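Quinoline 2-oxidoreductase large subunit (Pseudomonas putida, PDB 1T3Q) oxidises quinoline at carbon 2 as a molybdenum hydroxylase of the xanthine dehydrogenase family, working with a molybdopterin cytosine dinucleotide cofactor. Local coordinates at residues 193-198 against 365-370; 320-325 against 360-365; 333-338 against 371-376. All blocks are in the same frame, centred on the assembly; numbering follows the deposited sequence.

Interaction 1: 193-198 against 365-370; sequences CGRVSA and CPIGAY. With SMO (dioxosulfidomolybdenum(VI) ion), chain O.
A backbone carbon, not a side chain, lies over the face of the Tyr-370 ring: Ala-198 CA is 3.8 Å from the ring centroid, a CH-pi contact. Alanine suits this place because its small methyl leaves the backbone close to the ring, and CB itself rests 3.6 Å from CD1 of Tyr-370. Val-196 crosses the ring at about a right angle and brings CG2 to 3.6 Å from Tyr-370 CD2. Tyr-370 belongs to the molybdenum pocket, which it meets through its backbone: its C is 3.4 Å from the sulfur of the molybdenum group. Arg-143 of the small subunit packs on the ring and donates to Ala-198 O.

At the other end the extended chain of Arg-195 carries its guanidinium across to Cys-365, where its several N-H groups can serve more than one acceptor. NH1 donates to Cys-365 O at 2.7 Å with an N-H...O angle of 167°, the oxygen lying near the guanidinium plane, and NH2 adds a weak bond to the same atom. Ile-367 CD1 covers one guanidinium face, 4.0 Å from Arg-195 CZ. The buried guanidinium is likely to stay charged, its N-H groups met by Cys-365 O, Asp-322 and Gln-297.

Interaction 2: 320-325 against 360-365; sequences ITDGGA and VATNKC
Asp-322 OD1 is gripped twice: Thr-362 OG1 donates to it at 2.6 Å, and Arg-195 forms a salt bridge to it from outside the two segments. The threonine hydroxyl meets OD1 on its syn side, 33° out of the carboxylate plane. The aspartate places CG opposite the backbone N (chi1 -177°), which carries the carboxylate across to the 362-364 loop. There its other oxygen takes a salt bridge from Lys-364, whose NZ stands 2.8 Å from Asp-322 OD2 and approaches from above the carboxylate plane. The lysine chain is extended beyond CG and crosses the aspartate at about a right angle, its CD and CE lying against the carboxylate oxygens. Threonine suits its place because its one hydroxyl also receives a weak bond from Gly-324 N.

The backbones make a parallel bridge, Asp-322 with Val-360. Val-360 N donates to Thr-321 O at 3.1 Å in an almost straight bond, and Gly-323 N returns a 2.8 Å bond to Val-360 O. Beyond this bridge the pairing becomes irregular: Thr-362 N reaches Gly-324 O at 3.0 Å, and Ala-325 N turns to Lys-364 O at 2.9 Å. Gly-324 adopts a positive phi of 84°, and any CB there would clash with Cys-365 O; its bare CA instead makes a CA-H...O contact with that oxygen.

The 320-325 segment of strand 312-322 is thus joined to the loop that follows strand 352-360. With a lysine, an arginine and a hydroxyl around it, the buried Asp-322 carboxylate probably remains ionised, favoured by the two cations beside it.

Interaction 3: 333-338 against 371-376; sequences QLVESH and RGVGFT. With MCN (pterin cytosine dinucleotide), chain N.
The two backbones all but touch at Glu-336 and Gly-374, whose CA atoms are only 3.5 Å apart. Gly-374 N makes a weak hydrogen bond to Val-335 O at 3.0 Å, and Gly-374 CA directs a CA-H...O contact at Glu-336 O, 3.3 Å long with 164° at the hydrogen. Only glycine fits, since a CB on Gly-374 would point at the facing backbone and collide with both carbonyl oxygens. Gly-372 is required by its own positive phi, and its carbonyl accepts a bond from Phe-375 N.

Among the side chains, Val-335 and Val-373 supply the apolar part, CG2 of the former resting 3.7 Å from CG1 of the latter. Glu-336 starts away from the other segment but bends at chi2 (-73°), bringing its carboxylate back beside Gly-374. A water then spans the gap, donating to Glu-336 OE2 at 2.7 Å and to Val-373 O at 2.8 Å. Gln-298 NE2 and the backbone N of Lys-296 also donate to this carboxylate.

Arg-371 lines the pockets of both the molybdenum group and the dinucleotide. N8' of the pterin lies over one guanidinium face, toward its rim, 3.1 Å from Arg-371 NH2, while NE and NH1 donate to Gly-742 O and Gln-685 OE1. A leucine in its place would probably leave those two oxygens without their donors and deprive N8' of the guanidinium face beside it.

The contact brings the N-cap of helix 337-342, Glu-336, against the loop leading into helix 375-393. Phe-375 and Thr-376 lean on helix 744-761, and the 333-338 segment lies against strands 165-170 and 352-360.

All three contacts are buried, and all lie within the molybdopterin cofactor-binding part of the chain. Interactions 1 and 2 share Cys-365 and are fastened together by the Arg-195 to Asp-322 salt bridge and by a probable bond from Ile-367 N to Gly-323 O. Interaction 3 continues the chain of interaction 1 directly, 371-376 following 365-370, and meets interaction 2 through Thr-321 OG1 and Ser-337 OG. Their chemistry follows their place: interaction 2, at a strand pair, is rich in charge and backbone bonds; interaction 1 combines a charged end with aromatic packing beside the molybdenum pocket; interaction 3 relies on glycine-permitted closeness, a bridging water and a cofactor-facing arginine.

Interaction 1: 193-198 against 365-370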
loop_
_atom_site.group_PDB
_atom_site.type_symbol
_atom_site.label_atom_id
_atom_site.label_comp_id
_atom_site.label_asym_id
_atom_site.label_seq_id
_atom_site.Cartn_x
_atom_site.Cartn_y
_atom_site.Cartn_z
ATOM N N CYS B 193 -15.378 -36.688 21.690
ATOM C CA CYS B 193 -14.205 -35.855 21.475
ATOM C C CYS B 193 -14.489 -34.528 22.149
ATOM O O CYS B 193 -15.598 -34.001 22.050
ATOM C CB CYS B 193 -13.960 -35.614 19.986
ATOM S SG CYS B 193 -13.757 -37.114 18.997
ATOM N N GLY B 194 -13.495 -33.984 22.841
ATOM C CA GLY B 194 -13.694 -32.704 23.488
ATOM C C GLY B 194 -13.448 -31.596 22.484
ATOM O O GLY B 194 -13.030 -31.854 21.356
ATOM N N ARG B 195 -13.718 -30.359 22.876
ATOM C CA ARG B 195 -13.470 -29.243 21.982
ATOM C C ARG B 195 -11.962 -29.042 21.903
ATOM O O ARG B 195 -11.230 -29.376 22.840
ATOM C CB ARG B 195 -14.099 -27.954 22.523
ATOM C CG ARG B 195 -15.603 -27.878 22.340
ATOM C CD ARG B 195 -16.191 -26.558 22.831
ATOM N NE ARG B 195 -17.600 -26.484 22.444
ATOM C CZ ARG B 195 -18.174 -25.427 21.885
ATOM N NH1 ARG B 195 -17.468 -24.330 21.647
ATOM N NH2 ARG B 195 -19.455 -25.477 21.529
ATOM N N VAL B 196 -11.512 -28.506 20.777
ATOM C CA VAL B 196 -10.109 -28.181 20.577
ATOM C C VAL B 196 -10.107 -26.860 19.836
ATOM O O VAL B 196 -11.144 -26.428 19.329
ATOM C CB VAL B 196 -9.350 -29.238 19.724
ATOM C CG1 VAL B 196 -9.354 -30.573 20.431
ATOM C CG2 VAL B 196 -9.964 -29.345 18.331
ATOM N N SER B 197 -8.951 -26.208 19.796
ATOM C CA SER B 197 -8.797 -24.947 19.089
ATOM C C SER B 197 -7.773 -25.165 17.984
ATOM O O SER B 197 -6.828 -25.934 18.167
ATOM C CB SER B 197 -8.279 -23.855 20.037
ATOM O OG SER B 197 -7.956 -22.681 19.309
ATOM N N ALA B 198 -7.963 -24.504 16.846
ATOM C CA ALA B 198 -7.014 -24.620 15.740
ATOM C C ALA B 198 -5.675 -24.117 16.278
ATOM O O ALA B 198 -4.602 -24.527 15.826
ATOM C CB ALA B 198 -7.467 -23.763 14.561
ATOM N N CYS B 365 -18.834 -20.738 22.880
ATOM C CA CYS B 365 -18.591 -20.061 21.624
ATOM C C CYS B 365 -18.995 -21.039 20.522
ATOM O O CYS B 365 -18.961 -22.261 20.707
ATOM C CB CYS B 365 -17.124 -19.655 21.485
ATOM S SG CYS B 365 -16.055 -20.998 21.054
ATOM N N PRO B 366 -19.423 -20.515 19.372
ATOM C CA PRO B 366 -19.827 -21.404 18.283
ATOM C C PRO B 366 -18.773 -22.405 17.840
ATOM O O PRO B 366 -17.573 -22.112 17.824
ATOM C CB PRO B 366 -20.234 -20.439 17.162
ATOM C CG PRO B 366 -19.656 -19.114 17.565
ATOM C CD PRO B 366 -19.718 -19.111 19.051
ATOM N N ILE B 367 -19.237 -23.602 17.511
ATOM C CA ILE B 367 -18.353 -24.643 17.022
ATOM C C ILE B 367 -18.020 -24.185 15.609
ATOM O O ILE B 367 -18.815 -23.498 14.972
ATOM C CB ILE B 367 -19.072 -26.015 16.999
ATOM C CG1 ILE B 367 -18.042 -27.142 17.076
ATOM C CG2 ILE B 367 -19.930 -26.151 15.750
ATOM C CD1 ILE B 367 -17.340 -27.230 18.423
ATOM N N GLY B 368 -16.840 -24.543 15.118
ATOM C CA GLY B 368 -16.457 -24.116 13.790
ATOM C C GLY B 368 -15.532 -25.105 13.112
ATOM O O GLY B 368 -15.201 -26.148 13.675
ATOM N N ALA B 369 -15.102 -24.754 11.908
ATOM C CA ALA B 369 -14.230 -25.602 11.109
ATOM C C ALA B 369 -12.785 -25.628 11.580
ATOM O O ALA B 369 -12.201 -24.596 11.889
ATOM C CB ALA B 369 -14.275 -25.154 9.656
ATOM N N TYR B 370 -12.231 -26.832 11.636
ATOM C CA TYR B 370 -10.837 -27.041 11.994
ATOM C C TYR B 370 -10.402 -28.278 11.215
ATOM O O TYR B 370 -11.089 -29.300 11.219
ATOM C CB TYR B 370 -10.659 -27.250 13.503
ATOM C CG TYR B 370 -9.258 -27.679 13.918
ATOM C CD1 TYR B 370 -8.121 -27.073 13.373
ATOM C CD2 TYR B 370 -9.074 -28.675 14.876
ATOM C CE1 TYR B 370 -6.838 -27.455 13.772
ATOM C CE2 TYR B 370 -7.797 -29.061 15.288
ATOM C CZ TYR B 370 -6.684 -28.448 14.731
ATOM O OH TYR B 370 -5.421 -28.834 15.132
HETATM S S SMO O . -10.796 -26.746 8.195
HETATM MO MO SMO O . -9.804 -26.330 6.351
HETATM O OM2 SMO O . -11.270 -27.085 5.798
HETATM O OM1 SMO O . -9.963 -24.647 6.269
#

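Interaction 2: 320-325 against 360-365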
loop_
_atom_site.group_PDB
_atom_site.type_symbol
_atom_site.label_atom_id
_atom_site.label_comp_id
_atom_site.label_asym_id
_atom_site.label_seq_id
_atom_site.Cartn_x
_atom_site.Cartn_y
_atom_site.Cartn_z
ATOM N N ILE B 320 -23.889 -36.535 17.708
ATOM C CA ILE B 320 -24.384 -35.284 18.271
ATOM C C ILE B 320 -23.242 -34.283 18.406
ATOM O O ILE B 320 -22.165 -34.621 18.896
ATOM C CB ILE B 320 -25.007 -35.500 19.663
ATOM C CG1 ILE B 320 -26.019 -36.646 19.612
ATOM C CG2 ILE B 320 -25.695 -34.217 20.122
ATOM C CD1 ILE B 320 -26.482 -37.115 20.978
ATOM N N THR B 321 -23.491 -33.052 17.974
ATOM C CA THR B 321 -22.497 -31.988 18.020
ATOM C C THR B 321 -22.846 -30.908 19.036
ATOM O O THR B 321 -23.995 -30.458 19.109
ATOM C CB THR B 321 -22.360 -31.305 16.632
ATOM O OG1 THR B 321 -21.836 -32.241 15.681
ATOM C CG2 THR B 321 -21.438 -30.096 16.709
ATOM N N ASP B 322 -21.854 -30.507 19.829
ATOM C CA ASP B 322 -22.035 -29.427 20.799
ATOM C C ASP B 322 -21.728 -28.207 19.936
ATOM O O ASP B 322 -20.562 -27.876 19.710
ATOM C CB ASP B 322 -21.017 -29.547 21.936
ATOM C CG ASP B 322 -21.213 -28.486 23.004
ATOM O OD1 ASP B 322 -21.228 -27.289 22.649
ATOM O OD2 ASP B 322 -21.350 -28.848 24.194
ATOM N N GLY B 323 -22.775 -27.542 19.453
ATOM C CA GLY B 323 -22.582 -26.422 18.548
ATOM C C GLY B 323 -22.332 -25.017 19.052
ATOM O O GLY B 323 -21.998 -24.134 18.261
ATOM N N GLY B 324 -22.479 -24.785 20.344
ATOM C CA GLY B 324 -22.264 -23.439 20.835
ATOM C C GLY B 324 -23.528 -22.620 20.662
ATOM O O GLY B 324 -24.559 -23.138 20.217
ATOM N N ALA B 325 -23.432 -21.335 20.987
ATOM C CA ALA B 325 -24.562 -20.413 20.948
ATOM C C ALA B 325 -25.133 -20.024 19.595
ATOM O O ALA B 325 -26.324 -19.718 19.502
ATOM C CB ALA B 325 -24.204 -19.145 21.724
ATOM N N VAL B 360 -26.780 -29.376 18.490
ATOM C CA VAL B 360 -27.494 -28.642 19.529
ATOM C C VAL B 360 -26.768 -27.388 19.971
ATOM O O VAL B 360 -25.534 -27.348 20.038
ATOM C CB VAL B 360 -27.747 -29.512 20.779
ATOM C CG1 VAL B 360 -28.616 -30.699 20.410
ATOM C CG2 VAL B 360 -26.417 -29.979 21.381
ATOM N N ALA B 361 -27.550 -26.359 20.271
ATOM C CA ALA B 361 -27.000 -25.098 20.730
ATOM C C ALA B 361 -26.682 -25.201 22.214
ATOM O O ALA B 361 -27.439 -25.795 22.987
ATOM C CB ALA B 361 -27.996 -23.974 20.479
ATOM N N THR B 362 -25.546 -24.633 22.604
ATOM C CA THR B 362 -25.114 -24.627 23.992
ATOM C C THR B 362 -24.570 -23.228 24.240
ATOM O O THR B 362 -24.269 -22.502 23.292
ATOM C CB THR B 362 -23.987 -25.652 24.248
ATOM O OG1 THR B 362 -22.874 -25.353 23.400
ATOM C CG2 THR B 362 -24.467 -27.068 23.960
ATOM N N ASN B 363 -24.450 -22.834 25.500
ATOM C CA ASN B 363 -23.935 -21.509 25.793
ATOM C C ASN B 363 -22.407 -21.516 25.848
ATOM O O ASN B 363 -21.798 -21.375 26.905
ATOM C CB ASN B 363 -24.546 -20.983 27.093
ATOM C CG ASN B 363 -26.022 -20.645 26.931
ATOM O OD1 ASN B 363 -26.890 -21.301 27.503
ATOM N ND2 ASN B 363 -26.308 -19.627 26.129
ATOM N N LYS B 364 -21.812 -21.694 24.672
ATOM C CA LYS B 364 -20.364 -21.731 24.500
ATOM C C LYS B 364 -20.094 -21.012 23.193
ATOM O O LYS B 364 -21.028 -20.693 22.456
ATOM C CB LYS B 364 -19.888 -23.177 24.394
ATOM C CG LYS B 364 -20.249 -24.033 25.591
ATOM C CD LYS B 364 -19.891 -25.492 25.363
ATOM C CE LYS B 364 -20.337 -26.340 26.548
ATOM N NZ LYS B 364 -19.973 -27.766 26.401
ATOM N N CYS B 365 -18.834 -20.738 22.880
ATOM C CA CYS B 365 -18.591 -20.061 21.624
ATOM C C CYS B 365 -18.995 -21.039 20.522
ATOM O O CYS B 365 -18.961 -22.261 20.707
ATOM C CB CYS B 365 -17.124 -19.655 21.485
ATOM S SG CYS B 365 -16.055 -20.998 21.054
#

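Interaction 3: 333-338 against 371-376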
loop_
_atom_site.group_PDB
_atom_site.type_symbol
_atom_site.label_atom_id
_atom_site.label_comp_id
_atom_site.label_asym_id
_atom_site.label_seq_id
_atom_site.Cartn_x
_atom_site.Cartn_y
_atom_site.Cartn_z
ATOM N N GLN B 333 -23.236 -25.174 12.345
ATOM C CA GLN B 333 -23.028 -26.317 13.213
ATOM C C GLN B 333 -23.018 -27.639 12.442
ATOM O O GLN B 333 -22.692 -28.684 13.001
ATOM C CB GLN B 333 -24.097 -26.332 14.313
ATOM C CG GLN B 333 -24.005 -25.097 15.211
ATOM C CD GLN B 333 -24.951 -25.126 16.394
ATOM O OE1 GLN B 333 -24.985 -24.185 17.193
ATOM N NE2 GLN B 333 -25.721 -26.193 16.518
ATOM N N LEU B 334 -23.352 -27.584 11.156
ATOM C CA LEU B 334 -23.364 -28.794 10.333
ATOM C C LEU B 334 -21.935 -29.211 9.991
ATOM O O LEU B 334 -21.709 -30.287 9.436
ATOM C CB LEU B 334 -24.147 -28.559 9.039
ATOM C CG LEU B 334 -25.613 -28.131 9.167
ATOM C CD1 LEU B 334 -26.281 -28.211 7.796
ATOM C CD2 LEU B 334 -26.332 -29.038 10.161
ATOM N N VAL B 335 -20.978 -28.359 10.352
ATOM C CA VAL B 335 -19.569 -28.612 10.064
ATOM C C VAL B 335 -19.024 -29.874 10.744
ATOM O O VAL B 335 -18.034 -30.453 10.294
ATOM C CB VAL B 335 -18.706 -27.372 10.452
ATOM C CG1 VAL B 335 -18.580 -27.264 11.954
ATOM C CG2 VAL B 335 -17.343 -27.447 9.780
ATOM N N GLU B 336 -19.669 -30.312 11.819
ATOM C CA GLU B 336 -19.222 -31.515 12.514
ATOM C C GLU B 336 -20.029 -32.774 12.167
ATOM O O GLU B 336 -19.771 -33.411 11.149
ATOM C CB GLU B 336 -19.211 -31.281 14.026
ATOM C CG GLU B 336 -18.024 -30.425 14.496
ATOM C CD GLU B 336 -16.700 -31.184 14.448
ATOM O OE1 GLU B 336 -15.633 -30.533 14.371
ATOM O OE2 GLU B 336 -16.722 -32.431 14.504
ATOM N N SER B 337 -21.000 -33.127 13.006
ATOM C CA SER B 337 -21.811 -34.329 12.791
ATOM C C SER B 337 -22.474 -34.490 11.421
ATOM O O SER B 337 -22.428 -35.569 10.828
ATOM C CB SER B 337 -22.895 -34.432 13.872
ATOM O OG SER B 337 -22.328 -34.746 15.131
ATOM N N HIS B 338 -23.094 -33.427 10.927
ATOM C CA HIS B 338 -23.790 -33.487 9.650
ATOM C C HIS B 338 -22.901 -33.953 8.497
ATOM O O HIS B 338 -23.185 -34.970 7.867
ATOM C CB HIS B 338 -24.414 -32.127 9.337
ATOM C CG HIS B 338 -25.408 -32.160 8.217
ATOM N ND1 HIS B 338 -25.046 -32.035 6.894
ATOM C CD2 HIS B 338 -26.754 -32.308 8.226
ATOM C CE1 HIS B 338 -26.126 -32.103 6.135
ATOM N NE2 HIS B 338 -27.176 -32.269 6.920
ATOM N N ARG B 371 -9.282 -28.138 10.511
ATOM C CA ARG B 371 -8.677 -29.189 9.702
ATOM C C ARG B 371 -9.291 -30.577 9.884
ATOM O O ARG B 371 -9.123 -31.215 10.930
ATOM C CB ARG B 371 -7.178 -29.244 10.017
ATOM C CG ARG B 371 -6.326 -29.900 8.957
ATOM C CD ARG B 371 -4.859 -29.717 9.299
ATOM N NE ARG B 371 -3.992 -30.050 8.178
ATOM C CZ ARG B 371 -2.704 -29.725 8.117
ATOM N NH1 ARG B 371 -2.141 -29.062 9.118
ATOM N NH2 ARG B 371 -1.987 -30.049 7.046
ATOM N N GLY B 372 -9.996 -31.039 8.857
ATOM C CA GLY B 372 -10.618 -32.351 8.906
ATOM C C GLY B 372 -12.076 -32.287 9.316
ATOM O O GLY B 372 -12.833 -33.242 9.118
ATOM N N VAL B 373 -12.460 -31.148 9.880
ATOM C CA VAL B 373 -13.820 -30.896 10.353
ATOM C C VAL B 373 -14.500 -32.085 11.030
ATOM O O VAL B 373 -13.883 -32.781 11.836
ATOM C CB VAL B 373 -14.720 -30.333 9.210
ATOM C CG1 VAL B 373 -14.184 -28.977 8.765
ATOM C CG2 VAL B 373 -14.763 -31.290 8.022
ATOM N N GLY B 374 -15.770 -32.317 10.706
ATOM C CA GLY B 374 -16.503 -33.408 11.322
ATOM C C GLY B 374 -16.124 -34.818 10.912
ATOM O O GLY B 374 -16.587 -35.783 11.528
ATOM N N PHE B 375 -15.277 -34.953 9.897
ATOM C CA PHE B 375 -14.872 -36.279 9.426
ATOM C C PHE B 375 -14.049 -37.031 10.473
ATOM O O PHE B 375 -14.116 -38.255 10.573
ATOM C CB PHE B 375 -14.045 -36.160 8.138
ATOM C CG PHE B 375 -14.681 -35.307 7.070
ATOM C CD1 PHE B 375 -16.041 -35.413 6.785
ATOM C CD2 PHE B 375 -13.907 -34.424 6.322
ATOM C CE1 PHE B 375 -16.616 -34.656 5.773
ATOM C CE2 PHE B 375 -14.472 -33.659 5.305
ATOM C CZ PHE B 375 -15.834 -33.776 5.027
ATOM N N THR B 376 -13.280 -36.290 11.264
ATOM C CA THR B 376 -12.413 -36.900 12.267
ATOM C C THR B 376 -13.061 -37.786 13.331
ATOM O O THR B 376 -12.605 -38.906 13.561
ATOM C CB THR B 376 -11.566 -35.821 12.987
ATOM O OG1 THR B 376 -10.870 -35.031 12.012
ATOM C CG2 THR B 376 -10.546 -36.477 13.910
HETATM N N1 MCN N . -0.434 -30.084 -2.805
HETATM C C2 MCN N . 0.424 -30.574 -3.844
HETATM N N3 MCN N . -0.153 -31.586 -4.596
HETATM C C4 MCN N . -1.421 -32.131 -4.424
HETATM C C5 MCN N . -2.250 -31.597 -3.336
HETATM C C6 MCN N . -1.762 -30.586 -2.543
HETATM O O2 MCN N . 1.543 -30.136 -3.990
HETATM N N4 MCN N . -1.869 -33.088 -5.207
HETATM C "C1'" MCN N . 0.169 -28.905 -1.953
HETATM C C2D MCN N . -0.353 -27.484 -2.459
HETATM O "O2'" MCN N . 0.702 -26.472 -2.288
HETATM C "C3'" MCN N . -1.595 -27.255 -1.624
HETATM C C4D MCN N . -1.260 -27.833 -0.270
HETATM O O4D MCN N . -0.240 -28.915 -0.556
HETATM O "O3'" MCN N . -1.882 -25.815 -1.544
HETATM C "C5'" MCN N . -2.474 -28.271 0.596
HETATM O "O5'" MCN N . -3.245 -29.105 -0.233
HETATM P PA MCN N . -4.774 -28.887 -0.562
HETATM O O1A MCN N . -4.833 -28.482 -2.003
HETATM O O2A MCN N . -5.446 -30.154 -0.063
HETATM O O3A MCN N . -5.507 -27.769 0.366
HETATM P PB MCN N . -5.444 -26.169 0.336
HETATM O O1B MCN N . -6.827 -25.686 0.043
HETATM O O2B MCN N . -4.336 -25.682 -0.551
HETATM O O3B MCN N . -5.026 -25.788 1.838
HETATM C C10 MCN N . -5.987 -25.738 2.863
HETATM C "C9'" MCN N . -5.762 -26.960 3.691
HETATM C "C8'" MCN N . -6.772 -26.837 4.856
HETATM S "S8'" MCN N . -8.494 -26.843 4.376
HETATM C "C7'" MCN N . -6.471 -26.758 6.154
HETATM S "S7'" MCN N . -7.653 -26.597 7.483
HETATM C "C6'" MCN N . -4.956 -26.728 6.551
HETATM C C7 MCN N . -4.117 -27.426 5.515
HETATM O "O9'" MCN N . -4.356 -26.899 4.220
HETATM N "N5'" MCN N . -4.650 -25.269 6.858
HETATM C C4A MCN N . -3.208 -25.107 6.848
HETATM N "N8'" MCN N . -2.656 -27.256 5.822
HETATM C C4B MCN N . -2.237 -26.031 6.418
HETATM N "N1'" MCN N . -0.833 -25.829 6.423
HETATM C "C2'" MCN N . -0.434 -24.625 6.896
HETATM N "N2'" MCN N . 0.895 -24.389 6.935
HETATM N "N3'" MCN N . -1.313 -23.644 7.311
HETATM C "C4'" MCN N . -2.752 -23.771 7.320
HETATM O "O4'" MCN N . -3.452 -22.864 7.699
HETATM O O HOH W 1 -14.736 -34.244 14.078
#